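Local coordinates for uncharacterized protein (Bacteroides ovatus, PDB 4FS7) that is of unknown function but, as an extracellular leucine-rich repeat protein of the BspA type, probably binds other proteins, at residues Tyr2-Thr14 / Gly18-Asn30. Residues are numbered along the deposited sequence; the frame is centred on the assembly and turned at random.
Sequences YDFVIDEITYNFT and GTVEVSGLREFLN
N12 and E21 pair through their backbones in both directions, N12 N to E21 O at 3.0 Å and E21 N to N12 O at 2.9 Å. T10 N donates to G24 O, and S23 N to T10 O at 2.8 Å; S23 and G24 thus both face T10, a classic beta bulge. Glycine suits position 24 because a side chain there would jam against the carbonyl O of S23 and crowd T10 OG1.

The face of T10 and N12 carries polar groups that bond one another. A chi1 of 74° turns T10 OG1 toward S23 OG, a 2.9 Å hydrogen bond in which either could donate, while N12 ND2 reaches E21 OE2 at 3.2 Å on the anti side of the carboxylate. A leucine in place of N12 would probably leave E21 OE2 without this amide donor.

On the other face, apolar I9, Y11, V22 and L25 gather, Y11 CE1 lying 3.9 Å from V22 CG2; V44, V50 and F67 extend this layer.

At the hairpin's open end, long, charged R26 and E8 pair in solvent, NE to OE1 (3.1 Å) and NH2 to OE2 (3.0 Å), their planes 66° apart.

The whole is a bulged antiparallel beta hairpin, joined through strand 19-25 to parallel strand 55-62 near the leucine-rich repeat protein's N-terminus.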
loop_
_atom_site.group_PDB
_atom_site.type_symbol
_atom_site.label_atom_id
_atom_site.label_comp_id
_atom_site.label_asym_id
_atom_site.label_seq_id
_atom_site.Cartn_x
_atom_site.Cartn_y
_atom_site.Cartn_z
ATOM N N TYR A 2 18.917 23.890 -26.682
ATOM C CA TYR A 2 19.199 22.831 -27.734
ATOM C C TYR A 2 20.331 23.218 -28.689
ATOM O O TYR A 2 20.729 24.382 -28.751
ATOM C CB TYR A 2 17.954 22.528 -28.561
ATOM C CG TYR A 2 17.336 23.727 -29.237
ATOM C CD1 TYR A 2 17.785 24.155 -30.478
ATOM C CD2 TYR A 2 16.305 24.445 -28.639
ATOM C CE1 TYR A 2 17.226 25.261 -31.103
ATOM C CE2 TYR A 2 15.734 25.563 -29.272
ATOM C CZ TYR A 2 16.202 25.952 -30.508
ATOM O OH TYR A 2 15.656 27.058 -31.140
ATOM N N ASP A 3 20.856 22.243 -29.434
ATOM C CA ASP A 3 21.932 22.485 -30.418
ATOM C C ASP A 3 21.400 22.793 -31.821
ATOM O O ASP A 3 21.927 23.693 -32.511
ATOM C CB ASP A 3 22.976 21.357 -30.445
ATOM C CG ASP A 3 23.741 21.213 -29.130
ATOM O OD1 ASP A 3 24.158 22.246 -28.539
ATOM O OD2 ASP A 3 24.008 20.086 -28.694
ATOM N N PHE A 4 20.387 22.069 -32.277
ATOM C CA PHE A 4 19.717 22.386 -33.545
ATOM C C PHE A 4 18.311 21.813 -33.588
ATOM O O PHE A 4 17.935 21.053 -32.690
ATOM C CB PHE A 4 20.568 21.910 -34.742
ATOM C CG PHE A 4 20.741 20.411 -34.818
ATOM C CD1 PHE A 4 21.732 19.781 -34.136
ATOM C CD2 PHE A 4 19.904 19.664 -35.621
ATOM C CE1 PHE A 4 21.878 18.397 -34.221
ATOM C CE2 PHE A 4 20.046 18.288 -35.704
ATOM C CZ PHE A 4 21.035 17.665 -35.012
ATOM N N VAL A 5 17.552 22.205 -34.614
ATOM C CA VAL A 5 16.146 21.848 -34.826
ATOM C C VAL A 5 15.993 21.257 -36.216
ATOM O O VAL A 5 16.579 21.776 -37.175
ATOM C CB VAL A 5 15.222 23.088 -34.733
ATOM C CG1 VAL A 5 13.748 22.700 -34.829
ATOM C CG2 VAL A 5 15.537 23.920 -33.470
ATOM N N ILE A 6 15.248 20.159 -36.325
ATOM C CA ILE A 6 14.824 19.603 -37.618
ATOM C C ILE A 6 13.316 19.394 -37.551
ATOM O O ILE A 6 12.848 18.714 -36.633
ATOM C CB ILE A 6 15.516 18.276 -37.966
ATOM C CG1 ILE A 6 17.032 18.454 -37.982
ATOM C CG2 ILE A 6 14.979 17.685 -39.276
ATOM C CD1 ILE A 6 17.583 19.325 -39.088
ATOM N N ASP A 7 12.567 19.981 -38.487
ATOM C CA ASP A 7 11.113 19.961 -38.458
ATOM C C ASP A 7 10.643 20.420 -37.063
ATOM O O ASP A 7 11.023 21.525 -36.610
ATOM C CB ASP A 7 10.579 18.591 -38.908
ATOM C CG ASP A 7 11.013 18.240 -40.338
ATOM O OD1 ASP A 7 10.937 19.136 -41.207
ATOM O OD2 ASP A 7 11.459 17.099 -40.611
ATOM N N GLU A 8 9.839 19.608 -36.377
ATOM C CA GLU A 8 9.250 20.029 -35.109
ATOM C C GLU A 8 10.096 19.677 -33.884
ATOM O O GLU A 8 9.693 19.965 -32.768
ATOM C CB GLU A 8 7.842 19.428 -34.953
ATOM C CG GLU A 8 6.849 19.833 -36.045
ATOM C CD GLU A 8 6.544 21.334 -36.060
ATOM O OE1 GLU A 8 6.545 21.979 -34.980
ATOM O OE2 GLU A 8 6.297 21.870 -37.166
ATOM N N ILE A 9 11.284 19.113 -34.069
ATOM C CA ILE A 9 12.019 18.463 -32.968
ATOM C C ILE A 9 13.381 19.106 -32.757
ATOM O O ILE A 9 14.068 19.467 -33.736
ATOM C CB ILE A 9 12.194 16.965 -33.246
ATOM C CG1 ILE A 9 10.800 16.335 -33.436
ATOM C CG2 ILE A 9 12.953 16.256 -32.078
ATOM C CD1 ILE A 9 10.823 14.928 -33.956
ATOM N N THR A 10 13.776 19.270 -31.497
ATOM C CA THR A 10 15.082 19.797 -31.154
ATOM C C THR A 10 16.023 18.683 -30.687
ATOM O O THR A 10 15.574 17.687 -30.110
ATOM C CB THR A 10 15.037 20.953 -30.114
ATOM O OG1 THR A 10 14.740 20.429 -28.793
ATOM C CG2 THR A 10 14.010 21.977 -30.520
ATOM N N TYR A 11 17.321 18.880 -30.926
ATOM C CA TYR A 11 18.355 17.896 -30.731
ATOM C C TYR A 11 19.531 18.495 -30.014
ATOM O O TYR A 11 19.882 19.680 -30.238
ATOM C CB TYR A 11 18.825 17.300 -32.074
ATOM C CG TYR A 11 17.716 16.605 -32.839
ATOM C CD1 TYR A 11 17.461 15.252 -32.590
ATOM C CD2 TYR A 11 16.885 17.270 -33.727
ATOM C CE1 TYR A 11 16.451 14.597 -33.228
ATOM C CE2 TYR A 11 15.894 16.605 -34.403
ATOM C CZ TYR A 11 15.635 15.260 -34.105
ATOM O OH TYR A 11 14.592 14.632 -34.773
ATOM N N ASN A 12 20.173 17.668 -29.210
ATOM C CA ASN A 12 21.456 17.962 -28.614
ATOM C C ASN A 12 22.491 16.914 -29.036
ATOM O O ASN A 12 22.193 15.724 -29.072
ATOM C CB ASN A 12 21.408 17.984 -27.081
ATOM C CG ASN A 12 20.554 19.088 -26.519
ATOM O OD1 ASN A 12 20.033 19.923 -27.226
ATOM N ND2 ASN A 12 20.312 19.013 -25.212
ATOM N N PHE A 13 23.703 17.351 -29.337
ATOM C CA PHE A 13 24.794 16.407 -29.564
ATOM C C PHE A 13 25.100 15.620 -28.292
ATOM O O PHE A 13 25.041 16.171 -27.167
ATOM C CB PHE A 13 26.060 17.115 -30.068
ATOM C CG PHE A 13 25.841 17.860 -31.340
ATOM C CD1 PHE A 13 25.591 17.173 -32.512
ATOM C CD2 PHE A 13 25.835 19.237 -31.365
ATOM C CE1 PHE A 13 25.346 17.832 -33.697
ATOM C CE2 PHE A 13 25.588 19.921 -32.542
ATOM C CZ PHE A 13 25.333 19.210 -33.725
ATOM N N THR A 14 25.379 14.334 -28.472
ATOM C CA THR A 14 25.769 13.425 -27.389
ATOM C C THR A 14 27.192 12.913 -27.611
ATOM O O THR A 14 27.753 13.061 -28.709
ATOM C CB THR A 14 24.706 12.281 -27.136
ATOM O OG1 THR A 14 24.230 11.686 -28.364
ATOM C CG2 THR A 14 23.498 12.859 -26.392
ATOM N N GLY A 18 28.930 10.796 -33.841
ATOM C CA GLY A 18 27.852 10.812 -34.827
ATOM C C GLY A 18 26.468 10.565 -34.283
ATOM O O GLY A 18 25.628 10.071 -35.012
ATOM N N THR A 19 26.226 10.957 -33.030
ATOM C CA THR A 19 24.927 10.740 -32.371
ATOM C C THR A 19 24.322 12.017 -31.790
ATOM O O THR A 19 25.019 12.990 -31.436
ATOM C CB THR A 19 25.002 9.690 -31.236
ATOM O OG1 THR A 19 25.771 10.198 -30.140
ATOM C CG2 THR A 19 25.581 8.365 -31.747
ATOM N N VAL A 20 23.002 12.002 -31.695
ATOM C CA VAL A 20 22.235 13.045 -31.042
ATOM C C VAL A 20 21.155 12.437 -30.151
ATOM O O VAL A 20 20.759 11.256 -30.318
ATOM C CB VAL A 20 21.576 14.031 -32.036
ATOM C CG1 VAL A 20 22.650 14.877 -32.800
ATOM C CG2 VAL A 20 20.666 13.306 -33.005
ATOM N N GLU A 21 20.729 13.264 -29.207
ATOM C CA GLU A 21 19.566 12.978 -28.353
ATOM C C GLU A 21 18.454 13.951 -28.723
ATOM O O GLU A 21 18.682 15.126 -29.029
ATOM C CB GLU A 21 19.891 13.101 -26.828
ATOM C CG GLU A 21 20.129 14.575 -26.373
ATOM C CD GLU A 21 20.369 14.837 -24.869
ATOM O OE1 GLU A 21 20.159 13.970 -24.024
ATOM O OE2 GLU A 21 20.782 15.967 -24.554
ATOM N N VAL A 22 17.218 13.484 -28.687
ATOM C CA VAL A 22 16.061 14.365 -28.760
ATOM C C VAL A 22 15.990 15.169 -27.470
ATOM O O VAL A 22 16.003 14.614 -26.377
ATOM C CB VAL A 22 14.765 13.544 -28.879
ATOM C CG1 VAL A 22 13.503 14.464 -28.813
ATOM C CG2 VAL A 22 14.776 12.750 -30.185
ATOM N N SER A 23 15.977 16.486 -27.594
ATOM C CA SER A 23 15.965 17.351 -26.434
ATOM C C SER A 23 14.653 18.081 -26.223
ATOM O O SER A 23 14.492 18.738 -25.185
ATOM C CB SER A 23 17.141 18.294 -26.474
ATOM O OG SER A 23 17.010 19.159 -27.572
ATOM N N GLY A 24 13.695 17.946 -27.115
ATOM C CA GLY A 24 12.430 18.638 -26.953
ATOM C C GLY A 24 11.728 18.858 -28.270
ATOM O O GLY A 24 12.111 18.306 -29.309
ATOM N N LEU A 25 10.696 19.690 -28.213
ATOM C CA LEU A 25 9.950 20.150 -29.362
ATOM C C LEU A 25 10.192 21.627 -29.592
ATOM O O LEU A 25 10.471 22.371 -28.673
ATOM C CB LEU A 25 8.449 19.977 -29.155
ATOM C CG LEU A 25 7.936 18.552 -29.182
ATOM C CD1 LEU A 25 6.458 18.516 -28.838
ATOM C CD2 LEU A 25 8.193 17.934 -30.556
ATOM N N ARG A 26 10.086 22.010 -30.856
ATOM C CA ARG A 26 9.987 23.398 -31.248
ATOM C C ARG A 26 8.872 24.085 -30.441
ATOM O O ARG A 26 7.757 23.565 -30.323
ATOM C CB ARG A 26 9.708 23.449 -32.754
ATOM C CG ARG A 26 9.747 24.790 -33.370
ATOM C CD ARG A 26 9.797 24.659 -34.873
ATOM N NE ARG A 26 8.473 24.380 -35.439
ATOM C CZ ARG A 26 7.832 25.146 -36.328
ATOM N NH1 ARG A 26 8.372 26.264 -36.797
ATOM N NH2 ARG A 26 6.628 24.779 -36.769
ATOM N N GLU A 27 9.202 25.246 -29.892
ATOM C CA GLU A 27 8.275 26.002 -29.065
ATOM C C GLU A 27 8.067 27.396 -29.628
ATOM O O GLU A 27 9.025 28.065 -30.016
ATOM C CB GLU A 27 8.818 26.098 -27.645
ATOM C CG GLU A 27 8.903 24.743 -26.936
ATOM C CD GLU A 27 9.437 24.863 -25.531
ATOM O OE1 GLU A 27 10.661 25.086 -25.364
ATOM O OE2 GLU A 27 8.624 24.737 -24.589
ATOM N N PHE A 28 6.807 27.809 -29.699
ATOM C CA PHE A 28 6.509 29.220 -30.018
ATOM C C PHE A 28 6.436 30.044 -28.724
ATOM O O PHE A 28 5.791 29.626 -27.730
ATOM C CB PHE A 28 5.237 29.315 -30.859
ATOM C CG PHE A 28 5.346 28.598 -32.174
ATOM C CD1 PHE A 28 5.028 27.249 -32.273
ATOM C CD2 PHE A 28 5.817 29.254 -33.301
ATOM C CE1 PHE A 28 5.156 26.575 -33.471
ATOM C CE2 PHE A 28 5.944 28.584 -34.512
ATOM C CZ PHE A 28 5.611 27.244 -34.594
ATOM N N LEU A 29 7.131 31.185 -28.711
ATOM C CA LEU A 29 7.170 32.068 -27.536
ATOM C C LEU A 29 5.846 32.779 -27.321
ATOM O O LEU A 29 5.508 33.147 -26.187
ATOM C CB LEU A 29 8.303 33.089 -27.643
ATOM C CG LEU A 29 9.658 32.458 -27.339
ATOM C CD1 LEU A 29 10.793 33.390 -27.689
ATOM C CD2 LEU A 29 9.740 32.028 -25.869
ATOM N N ASN A 30 5.092 32.950 -28.401
ATOM C CA ASN A 30 3.776 33.568 -28.346
ATOM C C ASN A 30 2.770 32.661 -29.042
ATOM O O ASN A 30 1.668 33.092 -29.392
ATOM C CB ASN A 30 3.808 34.968 -28.996
ATOM C CG ASN A 30 4.133 34.918 -30.499
ATOM O OD1 ASN A 30 4.886 34.027 -30.963
ATOM N ND2 ASN A 30 3.582 35.887 -31.266
HETATM O O HOH W 1 13.353 22.171 -27.030
HETATM O O HOH W 2 27.493 14.093 -31.391
#